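Local atomic coordinates of 2,5-dihydroxypyridine 5,6-dioxygenase (Pseudomonas putida KT2440, PDB entry 7CUP), a protein that catalyses the iron-dependent, dioxygen-consuming ring cleavage of 2,5-dihydroxypyridine to N-formylmaleamate in aerobic nicotinate degradation. Residues Thr66-Asp71 with Met252-Asp257. Numbering follows the deposited sequence.
Sequences TAMGND and MKYFND
Y254 reaches T66 and M68 by two kinds of interaction. The polar one is a hydrogen bond from Y254 OH to the backbone O of T66, at 2.5 Å a short one. The phenol oxygen lies in the carbonyl plane and meets a lone pair, with a C=O...O angle of 127°. The acceptor also sits at the edge of the tyrosine ring, near its plane, with Y254 CE2 and T66 O 3.3 Å apart. T66 CB adds a looser contact, 3.6 Å from Y254 OH.

The apolar component comes over one ring face. M68 CE stands 4.1 Å from the centroid of the Y254 ring and 17° off its normal, a CH-pi geometry, although shifted to the CD2-CE2 rim. M68 SD follows above the same face at 4.8 Å from that centroid. The bend at chi3 (-76°) lays the methyl over this side of the ring. Q275 of a second subunit packs on both M68 and Y254.

The pairing is thus a Met-aromatic contact with a phenol-to-carbonyl hydrogen bond, tying the loop after strand 53-58 to the type I turn K253-N256; the Y254 side chain lies about 12 Å from that of the iron ligand H318.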
loop_
_atom_site.group_PDB
_atom_site.type_symbol
_atom_site.label_atom_id
_atom_site.label_comp_id
_atom_site.label_asym_id
_atom_site.label_seq_id
_atom_site.Cartn_x
_atom_site.Cartn_y
_atom_site.Cartn_z
ATOM N N THR A 66 -12.613 -23.478 15.350
ATOM C CA THR A 66 -13.637 -23.385 16.422
ATOM C C THR A 66 -13.359 -22.207 17.361
ATOM O O THR A 66 -14.256 -21.879 18.178
ATOM C CB THR A 66 -13.753 -24.715 17.165
ATOM O OG1 THR A 66 -12.528 -24.922 17.866
ATOM C CG2 THR A 66 -14.040 -25.867 16.225
ATOM N N ALA A 67 -12.194 -21.564 17.248
ATOM C CA ALA A 67 -11.837 -20.441 18.147
ATOM C C ALA A 67 -12.777 -19.271 17.859
ATOM O O ALA A 67 -13.087 -19.038 16.684
ATOM C CB ALA A 67 -10.383 -20.045 17.974
ATOM N N MET A 68 -13.185 -18.541 18.895
ATOM C CA MET A 68 -13.983 -17.306 18.722
ATOM C C MET A 68 -13.151 -16.070 19.117
ATOM O O MET A 68 -12.412 -16.139 20.111
ATOM C CB MET A 68 -15.283 -17.381 19.536
ATOM C CG MET A 68 -16.179 -18.545 19.121
ATOM S SD MET A 68 -17.749 -18.528 20.008
ATOM C CE MET A 68 -17.218 -19.131 21.605
ATOM N N GLY A 69 -13.336 -14.972 18.370
ATOM C CA GLY A 69 -12.683 -13.667 18.581
ATOM C C GLY A 69 -11.263 -13.704 18.072
ATOM O O GLY A 69 -10.844 -14.757 17.648
ATOM N N ASN A 70 -10.523 -12.608 18.178
ATOM C CA ASN A 70 -9.205 -12.429 17.513
ATOM C C ASN A 70 -8.077 -12.615 18.541
ATOM O O ASN A 70 -6.910 -12.539 18.158
ATOM C CB ASN A 70 -9.162 -11.068 16.815
ATOM C CG ASN A 70 -10.283 -10.950 15.811
ATOM O OD1 ASN A 70 -11.159 -10.082 15.915
ATOM N ND2 ASN A 70 -10.297 -11.880 14.877
ATOM N N ASP A 71 -8.411 -12.863 19.805
ATOM C CA ASP A 71 -7.408 -12.953 20.895
ATOM C C ASP A 71 -6.768 -14.338 20.821
ATOM O O ASP A 71 -7.427 -15.349 21.084
ATOM C CB ASP A 71 -7.986 -12.624 22.272
ATOM C CG ASP A 71 -6.908 -12.474 23.338
ATOM O OD1 ASP A 71 -5.953 -13.286 23.336
ATOM O OD2 ASP A 71 -7.023 -11.538 24.141
ATOM N N MET A 252 -17.360 -21.867 28.490
ATOM C CA MET A 252 -16.572 -23.046 28.916
ATOM C C MET A 252 -17.209 -24.346 28.399
ATOM O O MET A 252 -16.437 -25.222 27.967
ATOM C CB MET A 252 -16.416 -23.052 30.431
ATOM C CG MET A 252 -15.638 -21.857 30.903
ATOM S SD MET A 252 -15.103 -21.869 32.597
ATOM C CE MET A 252 -13.688 -22.962 32.476
ATOM N N LYS A 253 -18.536 -24.487 28.362
ATOM C CA LYS A 253 -19.139 -25.779 27.939
ATOM C C LYS A 253 -19.020 -25.918 26.412
ATOM O O LYS A 253 -19.059 -27.049 25.922
ATOM C CB LYS A 253 -20.571 -25.959 28.465
ATOM C CG LYS A 253 -21.644 -25.053 27.883
ATOM C CD LYS A 253 -22.084 -25.364 26.436
ATOM C CE LYS A 253 -22.766 -24.191 25.743
ATOM N NZ LYS A 253 -22.136 -23.825 24.449
ATOM N N TYR A 254 -18.825 -24.811 25.689
ATOM C CA TYR A 254 -18.680 -24.784 24.217
ATOM C C TYR A 254 -17.642 -25.809 23.777
ATOM O O TYR A 254 -17.793 -26.463 22.725
ATOM C CB TYR A 254 -18.252 -23.392 23.755
ATOM C CG TYR A 254 -17.806 -23.283 22.320
ATOM C CD1 TYR A 254 -18.684 -23.468 21.285
ATOM C CD2 TYR A 254 -16.487 -22.993 22.009
ATOM C CE1 TYR A 254 -18.281 -23.341 19.963
ATOM C CE2 TYR A 254 -16.068 -22.840 20.702
ATOM C CZ TYR A 254 -16.967 -23.025 19.672
ATOM O OH TYR A 254 -16.557 -22.872 18.381
ATOM N N PHE A 255 -16.599 -25.957 24.564
ATOM C CA PHE A 255 -15.412 -26.763 24.187
ATOM C C PHE A 255 -15.691 -28.240 24.453
ATOM O O PHE A 255 -14.896 -29.044 24.029
ATOM C CB PHE A 255 -14.190 -26.280 24.968
ATOM C CG PHE A 255 -13.788 -24.880 24.584
ATOM C CD1 PHE A 255 -12.910 -24.663 23.532
ATOM C CD2 PHE A 255 -14.320 -23.783 25.246
ATOM C CE1 PHE A 255 -12.542 -23.371 23.183
ATOM C CE2 PHE A 255 -13.955 -22.490 24.883
ATOM C CZ PHE A 255 -13.081 -22.285 23.841
ATOM N N ASN A 256 -16.784 -28.560 25.138
ATOM C CA ASN A 256 -17.209 -29.950 25.431
ATOM C C ASN A 256 -15.990 -30.765 25.873
ATOM O O ASN A 256 -15.633 -31.731 25.181
ATOM C CB ASN A 256 -17.929 -30.616 24.255
ATOM C CG ASN A 256 -18.524 -31.946 24.680
ATOM O OD1 ASN A 256 -18.459 -32.931 23.949
ATOM N ND2 ASN A 256 -19.078 -31.992 25.881
ATOM N N ASP A 257 -15.383 -30.367 26.987
ATOM C CA ASP A 257 -14.137 -30.969 27.511
ATOM C C ASP A 257 -14.032 -30.628 28.986
ATOM O O ASP A 257 -13.978 -29.456 29.344
ATOM C CB ASP A 257 -12.902 -30.462 26.774
ATOM C CG ASP A 257 -11.606 -31.171 27.152
ATOM O OD1 ASP A 257 -11.628 -32.009 28.092
ATOM O OD2 ASP A 257 -10.566 -30.852 26.514
#